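Local coordinates for protein taurine dioxygenase (Burkholderia ambifaria, PDB 5VN6) that probably oxidises taurine as an iron-dependent dioxygenase of the TfdA family, and holds a magnesium ion at its metal site in this crystal, at residues V25-A30 with R53-T58; H47-L52 with Y245-R250; H187-T192 with L201-F206. All coordinates share one frame; numbering follows the deposited sequence.

Interaction 1: V25-A30 with R53-T58; sequences VNLADA and RDQDIT
Asn26 and Ala28 run in step with Gln55 and Ile57, two chains without strand pairing, and the CA atoms of Asn26 and Gln55 are 6.6 Å apart. The bridge between them is the side-chain amide of Gln55. It grips the backbone on both flanks of Asn26. Its OE1 accepts from Leu27 N at 2.8 Å, a nearly straight bond (165°) that lies in the carbonyl plane. Its NE2 donates to Val25 O at 3.1 Å, with that oxygen tilted out of the amide plane. The same NE2 gives a second bond to Arg53 O at 2.9 Å. Three bonds therefore fix the rotation of the amide. The turn about CB-CG (chi2 -53°) bends the Gln55 chain so that one amide can serve both segments. The Leu27 side chain crosses that of Gln55 at about a right angle and lies against the amide, Leu27 CG 3.2 Å from Gln55 OE1.

Asn26 is the N-cap of helix 27-32, and its OD1 accepts from Ala28 N at 2.9 Å. The Asn26 and Gln55 amide planes stand nearly perpendicular, 88° apart. Ile57 CG2 packs in van der Waals contact against the capping oxygen, 3.8 Å from Asn26 OD1. It makes a light apolar contact with Ala28 CB at 4.4 Å.

Gln55 O accepts from Arg122 of strand 118-125. Leu27 packs on Leu52 of strand 49-52 and on Phe65 of helix 59-67. Ala28 and Ile57 reach Glu61 and His62 of that helix, so the contact sits where helix 27-32, the end of strand 49-52 and helix 59-67 come together.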
loop_
_atom_site.group_PDB
_atom_site.type_symbol
_atom_site.label_atom_id
_atom_site.label_comp_id
_atom_site.label_asym_id
_atom_site.label_seq_id
_atom_site.Cartn_x
_atom_site.Cartn_y
_atom_site.Cartn_z
ATOM N N VAL A 25 -15.923 13.937 19.097
ATOM C CA VAL A 25 -16.732 12.770 19.416
ATOM C C VAL A 25 -16.067 12.004 20.547
ATOM O O VAL A 25 -14.904 11.603 20.434
ATOM C CB VAL A 25 -16.910 11.840 18.201
ATOM C CG1 VAL A 25 -17.440 10.488 18.653
ATOM C CG2 VAL A 25 -17.833 12.461 17.193
ATOM N N ASN A 26 -16.815 11.768 21.610
ATOM C CA ASN A 26 -16.388 10.892 22.689
ATOM C C ASN A 26 -17.205 9.619 22.542
ATOM O O ASN A 26 -18.436 9.660 22.632
ATOM C CB ASN A 26 -16.623 11.529 24.059
ATOM C CG ASN A 26 -16.000 10.729 25.187
ATOM O OD1 ASN A 26 -15.929 9.499 25.127
ATOM N ND2 ASN A 26 -15.607 11.419 26.256
ATOM N N LEU A 27 -16.521 8.497 22.296
ATOM C CA LEU A 27 -17.225 7.243 22.061
ATOM C C LEU A 27 -18.097 6.882 23.244
ATOM O O LEU A 27 -19.144 6.255 23.067
ATOM C CB LEU A 27 -16.235 6.117 21.755
ATOM C CG LEU A 27 -15.610 6.222 20.362
ATOM C CD1 LEU A 27 -14.767 4.996 20.042
ATOM C CD2 LEU A 27 -16.708 6.421 19.311
ATOM N N ALA A 28 -17.685 7.283 24.452
ATOM C CA ALA A 28 -18.477 7.015 25.651
ATOM C C ALA A 28 -19.874 7.601 25.533
ATOM O O ALA A 28 -20.849 7.010 26.019
ATOM C CB ALA A 28 -17.780 7.579 26.891
ATOM N N ASP A 29 -19.988 8.782 24.921
ATOM C CA ASP A 29 -21.293 9.419 24.810
ATOM C C ASP A 29 -22.220 8.647 23.877
ATOM O O ASP A 29 -23.441 8.707 24.038
ATOM C CB ASP A 29 -21.127 10.869 24.351
ATOM C CG ASP A 29 -20.376 11.724 25.364
ATOM O OD1 ASP A 29 -20.308 11.351 26.557
ATOM O OD2 ASP A 29 -19.857 12.785 24.969
ATOM N N ALA A 30 -21.669 7.926 22.898
ATOM C CA ALA A 30 -22.503 7.177 21.965
ATOM C C ALA A 30 -23.148 5.958 22.606
ATOM O O ALA A 30 -24.060 5.369 22.014
ATOM C CB ALA A 30 -21.693 6.750 20.749
ATOM N N ARG A 53 -9.079 9.971 17.647
ATOM C CA ARG A 53 -7.937 10.208 18.521
ATOM C C ARG A 53 -8.416 10.445 19.943
ATOM O O ARG A 53 -9.577 10.784 20.178
ATOM C CB ARG A 53 -7.120 11.421 18.061
ATOM C CG ARG A 53 -6.570 11.327 16.633
ATOM C CD ARG A 53 -5.361 10.407 16.563
ATOM N NE ARG A 53 -4.682 10.515 15.273
ATOM C CZ ARG A 53 -3.866 9.587 14.777
ATOM N NH1 ARG A 53 -3.641 8.467 15.463
ATOM N NH2 ARG A 53 -3.304 9.767 13.585
ATOM N N ASP A 54 -7.500 10.246 20.892
ATOM C CA ASP A 54 -7.682 10.667 22.280
ATOM C C ASP A 54 -8.996 10.155 22.867
ATOM O O ASP A 54 -9.760 10.893 23.495
ATOM C CB ASP A 54 -7.581 12.185 22.375
ATOM C CG ASP A 54 -6.310 12.697 21.764
ATOM O OD1 ASP A 54 -5.244 12.144 22.117
ATOM O OD2 ASP A 54 -6.376 13.597 20.897
ATOM N N GLN A 55 -9.239 8.861 22.683
ATOM C CA GLN A 55 -10.420 8.225 23.251
ATOM C C GLN A 55 -10.031 7.696 24.622
ATOM O O GLN A 55 -9.636 6.536 24.782
ATOM C CB GLN A 55 -10.949 7.134 22.330
ATOM C CG GLN A 55 -11.559 7.667 21.038
ATOM C CD GLN A 55 -12.617 8.720 21.299
ATOM O OE1 GLN A 55 -13.719 8.415 21.784
ATOM N NE2 GLN A 55 -12.288 9.972 20.993
ATOM N N ASP A 56 -10.134 8.574 25.623
ATOM C CA ASP A 56 -9.873 8.211 27.010
ATOM C C ASP A 56 -11.163 7.630 27.574
ATOM O O ASP A 56 -12.013 8.342 28.109
ATOM C CB ASP A 56 -9.406 9.425 27.801
ATOM C CG ASP A 56 -9.115 9.094 29.253
ATOM O OD1 ASP A 56 -8.191 8.290 29.506
ATOM O OD2 ASP A 56 -9.804 9.643 30.141
ATOM N N ILE A 57 -11.282 6.305 27.504
ATOM C CA ILE A 57 -12.518 5.619 27.843
ATOM C C ILE A 57 -12.166 4.398 28.676
ATOM O O ILE A 57 -11.021 3.943 28.708
ATOM C CB ILE A 57 -13.322 5.190 26.592
ATOM C CG1 ILE A 57 -12.489 4.241 25.719
ATOM C CG2 ILE A 57 -13.734 6.419 25.779
ATOM C CD1 ILE A 57 -13.226 3.703 24.494
ATOM N N THR A 58 -13.174 3.855 29.337
ATOM C CA THR A 58 -12.977 2.646 30.110
ATOM C C THR A 58 -13.250 1.433 29.241
ATOM O O THR A 58 -13.840 1.526 28.160
ATOM C CB THR A 58 -13.901 2.634 31.322
ATOM O OG1 THR A 58 -15.235 2.338 30.889
ATOM C CG2 THR A 58 -13.896 4.003 31.994
#

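Interaction 2: H47-L52 with Y245-R250; sequences HRVLFL and YQVRWR
Val49 and Phe51 lie across from Val247 and Trp249 on strands 49-52 and 246-249, which run nearly parallel, 22° apart, with axes 10.1 Å from each other. That distance is too great for strand pairing. No hydrogen bond crosses, and side chains fill the gap.

Phe51 and Trp249 carry most of the contact. Their side chains come from facing strands and slide past each other in opposite directions. The phenyl ring forms an offset stack with the five-membered ring of the indole, with centroids 4.2 Å apart and planes at 12°. The closest atoms are Phe51 CD1 and Trp249 CD2, at 3.4 Å. The overlap continues past the phenyl ring: Phe51 CB stands over the six-membered ring of Trp249, 3.5 Å from its centroid, in a CH-pi contact. The indole thus covers Phe51 CB. Trp249 CB sits above the phenyl plane at the rim, 3.6 Å from Phe51 CE1. Trp249 has CG anti to its own N (chi1 175°), and this lays the indole along the phenyl face.

The two strands belong to the facing sheets of the cupin-type jelly roll, the double-stranded beta-helix of this dioxygenase family. Strand 49-52 is in the large mixed sheet. Strand 246-249 is at the edge, within this chain, of the three-stranded sheet that also holds metal ligand His266. The side chains of Val49 and His266 are about 8 Å apart.

Toward the start of the strands the contact is aliphatic. Val49 CG1 meets Val247 CG1 at 4.0 Å. Val247 CG1 also approaches Phe51 CZ at the ring edge, 4.3 Å away. Trp135 of strand 133-137 meets Phe51 edge-to-face. On strand 246-249, Arg248 donates to Pro243 O of the second subunit.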
loop_
_atom_site.group_PDB
_atom_site.type_symbol
_atom_site.label_atom_id
_atom_site.label_comp_id
_atom_site.label_asym_id
_atom_site.label_seq_id
_atom_site.Cartn_x
_atom_site.Cartn_y
_atom_site.Cartn_z
ATOM N N HIS A 47 -18.003 5.125 4.912
ATOM C CA HIS A 47 -16.562 5.337 4.852
ATOM C C HIS A 47 -15.754 4.093 5.175
ATOM O O HIS A 47 -14.509 4.139 5.130
ATOM C CB HIS A 47 -16.167 6.472 5.806
ATOM C CG HIS A 47 -16.714 7.809 5.404
ATOM N ND1 HIS A 47 -16.347 8.437 4.232
ATOM C CD2 HIS A 47 -17.609 8.628 6.007
ATOM C CE1 HIS A 47 -16.986 9.592 4.135
ATOM N NE2 HIS A 47 -17.758 9.730 5.198
ATOM N N ARG A 48 -16.430 2.983 5.486
ATOM C CA ARG A 48 -15.861 1.647 5.693
ATOM C C ARG A 48 -15.062 1.514 6.989
ATOM O O ARG A 48 -15.144 0.475 7.663
ATOM C CB ARG A 48 -14.988 1.231 4.502
ATOM C CG ARG A 48 -15.534 1.588 3.108
ATOM C CD ARG A 48 -16.945 1.136 2.887
ATOM N NE ARG A 48 -17.448 1.539 1.579
ATOM C CZ ARG A 48 -18.629 1.166 1.094
ATOM N NH1 ARG A 48 -19.409 0.375 1.812
ATOM N NH2 ARG A 48 -19.019 1.562 -0.111
ATOM N N VAL A 49 -14.277 2.533 7.346
ATOM C CA VAL A 49 -13.473 2.514 8.565
ATOM C C VAL A 49 -13.449 3.923 9.146
ATOM O O VAL A 49 -13.253 4.898 8.415
ATOM C CB VAL A 49 -12.039 1.981 8.315
ATOM C CG1 VAL A 49 -11.296 2.801 7.258
ATOM C CG2 VAL A 49 -11.225 1.935 9.644
ATOM N N LEU A 50 -13.661 4.028 10.463
ATOM C CA LEU A 50 -13.689 5.306 11.167
ATOM C C LEU A 50 -12.559 5.350 12.188
ATOM O O LEU A 50 -12.262 4.345 12.837
ATOM C CB LEU A 50 -15.041 5.540 11.873
ATOM C CG LEU A 50 -16.309 5.602 11.013
ATOM C CD1 LEU A 50 -17.573 5.642 11.896
ATOM C CD2 LEU A 50 -16.266 6.808 10.059
ATOM N N PHE A 51 -11.931 6.518 12.321
ATOM C CA PHE A 51 -10.804 6.716 13.221
ATOM C C PHE A 51 -11.106 7.822 14.221
ATOM O O PHE A 51 -11.759 8.820 13.892
ATOM C CB PHE A 51 -9.521 7.075 12.445
ATOM C CG PHE A 51 -9.164 6.082 11.383
ATOM C CD1 PHE A 51 -8.628 4.859 11.723
ATOM C CD2 PHE A 51 -9.366 6.376 10.037
ATOM C CE1 PHE A 51 -8.304 3.947 10.758
ATOM C CE2 PHE A 51 -9.047 5.469 9.061
ATOM C CZ PHE A 51 -8.514 4.244 9.414
ATOM N N LEU A 52 -10.619 7.645 15.443
ATOM C CA LEU A 52 -10.747 8.668 16.467
ATOM C C LEU A 52 -9.446 8.758 17.250
ATOM O O LEU A 52 -8.800 7.739 17.507
ATOM C CB LEU A 52 -11.910 8.366 17.419
ATOM C CG LEU A 52 -13.323 8.332 16.828
ATOM C CD1 LEU A 52 -13.700 6.943 16.279
ATOM C CD2 LEU A 52 -14.312 8.774 17.875
ATOM N N TYR A 245 -7.401 2.164 -3.461
ATOM C CA TYR A 245 -8.468 1.637 -2.611
ATOM C C TYR A 245 -8.118 1.690 -1.135
ATOM O O TYR A 245 -8.891 1.186 -0.307
ATOM C CB TYR A 245 -8.776 0.178 -2.984
ATOM C CG TYR A 245 -9.057 -0.055 -4.445
ATOM C CD1 TYR A 245 -9.589 0.964 -5.255
ATOM C CD2 TYR A 245 -8.800 -1.308 -5.023
ATOM C CE1 TYR A 245 -9.845 0.742 -6.619
ATOM C CE2 TYR A 245 -9.059 -1.538 -6.359
ATOM C CZ TYR A 245 -9.589 -0.513 -7.153
ATOM O OH TYR A 245 -9.843 -0.762 -8.483
ATOM N N GLN A 246 -6.974 2.275 -0.785
ATOM C CA GLN A 246 -6.354 2.058 0.510
ATOM C C GLN A 246 -6.361 3.323 1.358
ATOM O O GLN A 246 -6.374 4.452 0.857
ATOM C CB GLN A 246 -4.900 1.568 0.357
ATOM C CG GLN A 246 -4.775 0.162 -0.217
ATOM C CD GLN A 246 -3.320 -0.198 -0.486
ATOM O OE1 GLN A 246 -2.438 0.625 -0.302
ATOM N NE2 GLN A 246 -3.076 -1.400 -0.980
ATOM N N VAL A 247 -6.301 3.105 2.671
ATOM C CA VAL A 247 -5.975 4.153 3.625
ATOM C C VAL A 247 -4.972 3.566 4.603
ATOM O O VAL A 247 -4.986 2.362 4.879
ATOM C CB VAL A 247 -7.228 4.711 4.352
ATOM C CG1 VAL A 247 -7.989 3.611 5.169
ATOM C CG2 VAL A 247 -6.855 5.871 5.243
ATOM N N ARG A 248 -4.082 4.417 5.114
ATOM C CA ARG A 248 -3.044 4.017 6.058
ATOM C C ARG A 248 -3.153 4.873 7.308
ATOM O O ARG A 248 -3.170 6.099 7.219
ATOM C CB ARG A 248 -1.638 4.144 5.450
ATOM C CG ARG A 248 -0.524 3.746 6.429
ATOM C CD ARG A 248 0.682 3.168 5.712
ATOM N NE ARG A 248 1.781 2.861 6.625
ATOM C CZ ARG A 248 2.823 2.087 6.316
ATOM N NH1 ARG A 248 3.774 1.855 7.212
ATOM N NH2 ARG A 248 2.908 1.530 5.120
ATOM N N TRP A 249 -3.233 4.226 8.470
ATOM C CA TRP A 249 -3.493 4.913 9.723
ATOM C C TRP A 249 -2.304 4.727 10.647
ATOM O O TRP A 249 -1.778 3.614 10.772
ATOM C CB TRP A 249 -4.773 4.380 10.377
ATOM C CG TRP A 249 -5.093 4.917 11.739
ATOM C CD1 TRP A 249 -5.038 4.228 12.931
ATOM C CD2 TRP A 249 -5.564 6.235 12.062
ATOM N NE1 TRP A 249 -5.428 5.039 13.961
ATOM C CE2 TRP A 249 -5.753 6.276 13.465
ATOM C CE3 TRP A 249 -5.825 7.386 11.309
ATOM C CZ2 TRP A 249 -6.220 7.420 14.128
ATOM C CZ3 TRP A 249 -6.279 8.533 11.975
ATOM C CH2 TRP A 249 -6.479 8.530 13.368
ATOM N N ARG A 250 -1.871 5.819 11.270
ATOM C CA ARG A 250 -0.776 5.793 12.229
ATOM C C ARG A 250 -1.345 5.883 13.633
ATOM O O ARG A 250 -2.116 6.799 13.932
ATOM C CB ARG A 250 0.201 6.938 11.992
ATOM C CG ARG A 250 1.372 6.872 12.932
ATOM C CD ARG A 250 2.444 7.874 12.540
ATOM N NE ARG A 250 3.502 7.903 13.532
ATOM C CZ ARG A 250 4.586 8.669 13.448
ATOM N NH1 ARG A 250 4.758 9.478 12.404
ATOM N NH2 ARG A 250 5.496 8.616 14.409
#

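Interaction 3: H187-T192 with L201-F206; sequences HPVVRT and LYVNAF
Tyr202 meets Arg191 with a face of its ring and His187 with its edge. The Arg191 chain is extended from CG to NE and runs beside the tyrosine in the same direction. Arg191 CD stands 4.0 Å from the ring centroid, close to the ring normal, in a CH-pi contact. Farther along, Arg191 CZ is 5.0 Å from that centroid, a cation-pi contact. The guanidinium stands steeply to the ring, the planes 74° apart. The positive charge would probably be steadied by the pi cloud, and Asp287 gives Arg191 a long, weak ion pair.

The edge of Tyr202 is turned to the face of the His187 imidazole in an offset edge-to-face pair with planes at 76°. Tyr202 CE1 is 3.8 Å from His187 CG. Pro188 O also lies at the tyrosine edge, 3.7 Å from Tyr202 CD1.

The backbone fixes where the ring emerges. Tyr202 N donates to Val189 O at 2.8 Å, nearly straight (163°). Next to it, Val190 and Leu201 form an antiparallel non-hydrogen-bonded pair. Strands 185-192 and 199-201 make a beta hairpin, and the contact lies at its Val190-Leu201 end. Val189 has helical backbone angles and interrupts strand 185-192, and beyond that break the segments no longer pair as strands. Water 1 bridges His187 O and Tyr202 O, 2.9 Å from each. On another side, Val189 CG2 packs on Val203 CG1 at 3.9 Å.

The Tyr202 side chain packs on Ser110 and is about 8 Å from that of the magnesium ligand Asp108. Val189 and Val203 rest on Leu236 of helix 228-237, and Leu201 on Met138 and Tyr142 of helix 138-143. Strand 157-160 flanks strand 185-192, away from the edge strand 199-201.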
loop_
_atom_site.group_PDB
_atom_site.type_symbol
_atom_site.label_atom_id
_atom_site.label_comp_id
_atom_site.label_asym_id
_atom_site.label_seq_id
_atom_site.Cartn_x
_atom_site.Cartn_y
_atom_site.Cartn_z
ATOM N N HIS A 187 -17.516 -19.373 0.499
ATOM C CA HIS A 187 -18.194 -18.085 0.443
ATOM C C HIS A 187 -18.344 -17.649 -1.004
ATOM O O HIS A 187 -17.500 -17.982 -1.844
ATOM C CB HIS A 187 -17.414 -17.001 1.201
ATOM C CG HIS A 187 -17.284 -17.279 2.663
ATOM N ND1 HIS A 187 -18.375 -17.375 3.496
ATOM C CD2 HIS A 187 -16.197 -17.490 3.439
ATOM C CE1 HIS A 187 -17.968 -17.638 4.725
ATOM N NE2 HIS A 187 -16.647 -17.692 4.720
ATOM N N PRO A 188 -19.380 -16.874 -1.320
ATOM C CA PRO A 188 -19.445 -16.271 -2.654
ATOM C C PRO A 188 -18.219 -15.398 -2.887
ATOM O O PRO A 188 -17.764 -14.686 -1.987
ATOM C CB PRO A 188 -20.722 -15.424 -2.608
ATOM C CG PRO A 188 -20.926 -15.136 -1.139
ATOM C CD PRO A 188 -20.447 -16.377 -0.434
ATOM N N VAL A 189 -17.695 -15.461 -4.113
ATOM C CA VAL A 189 -16.588 -14.597 -4.515
ATOM C C VAL A 189 -17.056 -13.152 -4.618
ATOM O O VAL A 189 -16.319 -12.218 -4.274
ATOM C CB VAL A 189 -15.986 -15.100 -5.838
ATOM C CG1 VAL A 189 -15.056 -14.049 -6.454
ATOM C CG2 VAL A 189 -15.242 -16.425 -5.615
ATOM N N VAL A 190 -18.285 -12.947 -5.076
ATOM C CA VAL A 190 -18.916 -11.633 -5.113
ATOM C C VAL A 190 -19.942 -11.630 -3.996
ATOM O O VAL A 190 -20.968 -12.315 -4.091
ATOM C CB VAL A 190 -19.579 -11.356 -6.467
ATOM C CG1 VAL A 190 -20.195 -9.962 -6.492
ATOM C CG2 VAL A 190 -18.592 -11.562 -7.585
ATOM N N ARG A 191 -19.659 -10.907 -2.914
ATOM C CA ARG A 191 -20.553 -10.876 -1.765
ATOM C C ARG A 191 -21.437 -9.639 -1.817
ATOM O O ARG A 191 -20.979 -8.540 -2.139
ATOM C CB ARG A 191 -19.779 -10.907 -0.445
ATOM C CG ARG A 191 -20.665 -10.831 0.784
ATOM C CD ARG A 191 -19.846 -10.699 2.066
ATOM N NE ARG A 191 -20.696 -10.733 3.254
ATOM C CZ ARG A 191 -20.249 -10.785 4.507
ATOM N NH1 ARG A 191 -18.944 -10.810 4.747
ATOM N NH2 ARG A 191 -21.112 -10.824 5.524
ATOM N N THR A 192 -22.710 -9.832 -1.501
ATOM C CA THR A 192 -23.667 -8.737 -1.400
ATOM C C THR A 192 -23.655 -8.239 0.036
ATOM O O THR A 192 -23.989 -8.998 0.961
ATOM C CB THR A 192 -25.082 -9.189 -1.788
ATOM O OG1 THR A 192 -25.119 -9.559 -3.175
ATOM C CG2 THR A 192 -26.087 -8.061 -1.537
ATOM N N LEU A 201 -15.954 -7.523 -3.465
ATOM C CA LEU A 201 -15.023 -8.563 -3.885
ATOM C C LEU A 201 -14.526 -9.300 -2.644
ATOM O O LEU A 201 -13.748 -8.754 -1.851
ATOM C CB LEU A 201 -13.877 -7.969 -4.701
ATOM C CG LEU A 201 -12.806 -8.965 -5.162
ATOM C CD1 LEU A 201 -13.409 -10.118 -5.999
ATOM C CD2 LEU A 201 -11.678 -8.236 -5.929
ATOM N N TYR A 202 -14.971 -10.549 -2.483
ATOM C CA TYR A 202 -14.806 -11.275 -1.228
ATOM C C TYR A 202 -13.882 -12.491 -1.349
ATOM O O TYR A 202 -14.264 -13.620 -1.015
ATOM C CB TYR A 202 -16.201 -11.686 -0.704
ATOM C CG TYR A 202 -16.188 -12.003 0.765
ATOM C CD1 TYR A 202 -16.522 -13.267 1.224
ATOM C CD2 TYR A 202 -15.818 -11.030 1.701
ATOM C CE1 TYR A 202 -16.491 -13.571 2.568
ATOM C CE2 TYR A 202 -15.766 -11.328 3.043
ATOM C CZ TYR A 202 -16.115 -12.610 3.469
ATOM O OH TYR A 202 -16.087 -12.933 4.799
ATOM N N VAL A 203 -12.653 -12.263 -1.802
ATOM C CA VAL A 203 -11.557 -13.217 -1.676
ATOM C C VAL A 203 -10.361 -12.469 -1.095
ATOM O O VAL A 203 -10.185 -11.270 -1.329
ATOM C CB VAL A 203 -11.200 -13.886 -3.023
ATOM C CG1 VAL A 203 -12.356 -14.804 -3.478
ATOM C CG2 VAL A 203 -10.869 -12.807 -4.110
ATOM N N ASN A 204 -9.548 -13.168 -0.311
ATOM C CA ASN A 204 -8.433 -12.519 0.377
ATOM C C ASN A 204 -7.350 -13.563 0.650
ATOM O O ASN A 204 -7.389 -14.677 0.115
ATOM C CB ASN A 204 -8.917 -11.808 1.657
ATOM C CG ASN A 204 -9.304 -12.773 2.777
ATOM O OD1 ASN A 204 -8.446 -13.253 3.509
ATOM N ND2 ASN A 204 -10.602 -13.006 2.951
ATOM N N ALA A 205 -6.387 -13.202 1.515
ATOM C CA ALA A 205 -5.237 -14.066 1.778
ATOM C C ALA A 205 -5.661 -15.430 2.314
ATOM O O ALA A 205 -4.946 -16.417 2.123
ATOM C CB ALA A 205 -4.268 -13.389 2.756
ATOM N N PHE A 206 -6.823 -15.512 2.966
ATOM C CA PHE A 206 -7.303 -16.795 3.465
ATOM C C PHE A 206 -7.857 -17.696 2.371
ATOM O O PHE A 206 -8.030 -18.891 2.618
ATOM C CB PHE A 206 -8.401 -16.590 4.520
ATOM C CG PHE A 206 -7.902 -16.008 5.811
ATOM C CD1 PHE A 206 -8.433 -14.823 6.301
ATOM C CD2 PHE A 206 -6.891 -16.633 6.526
ATOM C CE1 PHE A 206 -7.979 -14.278 7.490
ATOM C CE2 PHE A 206 -6.435 -16.096 7.713
ATOM C CZ PHE A 206 -6.983 -14.911 8.200
HETATM O O HOH W 1 -15.119 -16.288 -1.555
#

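From the N terminus, interaction 1 closes first. It joins residues 25-30 to 53-58 around a loop that holds helix 34-47 and strand 49-52. Residues 47-52 lie inside that loop but find their partner at 245-250, so interactions 1 and 2 cross. They also touch: Arg53 NH1 probably bonds to Arg250 O, and Leu52 packs on Val25 and Leu27. Interaction 3 is a short closure nested in the long loop of interaction 2, and its nearest atoms are about 7 Å from that contact. Interaction 1 ties the start of helix 27-32 to the loop after strand 49-52, interaction 2 joins the two jelly-roll sheets, and interaction 3 binds an edge of the separate four-stranded sheet.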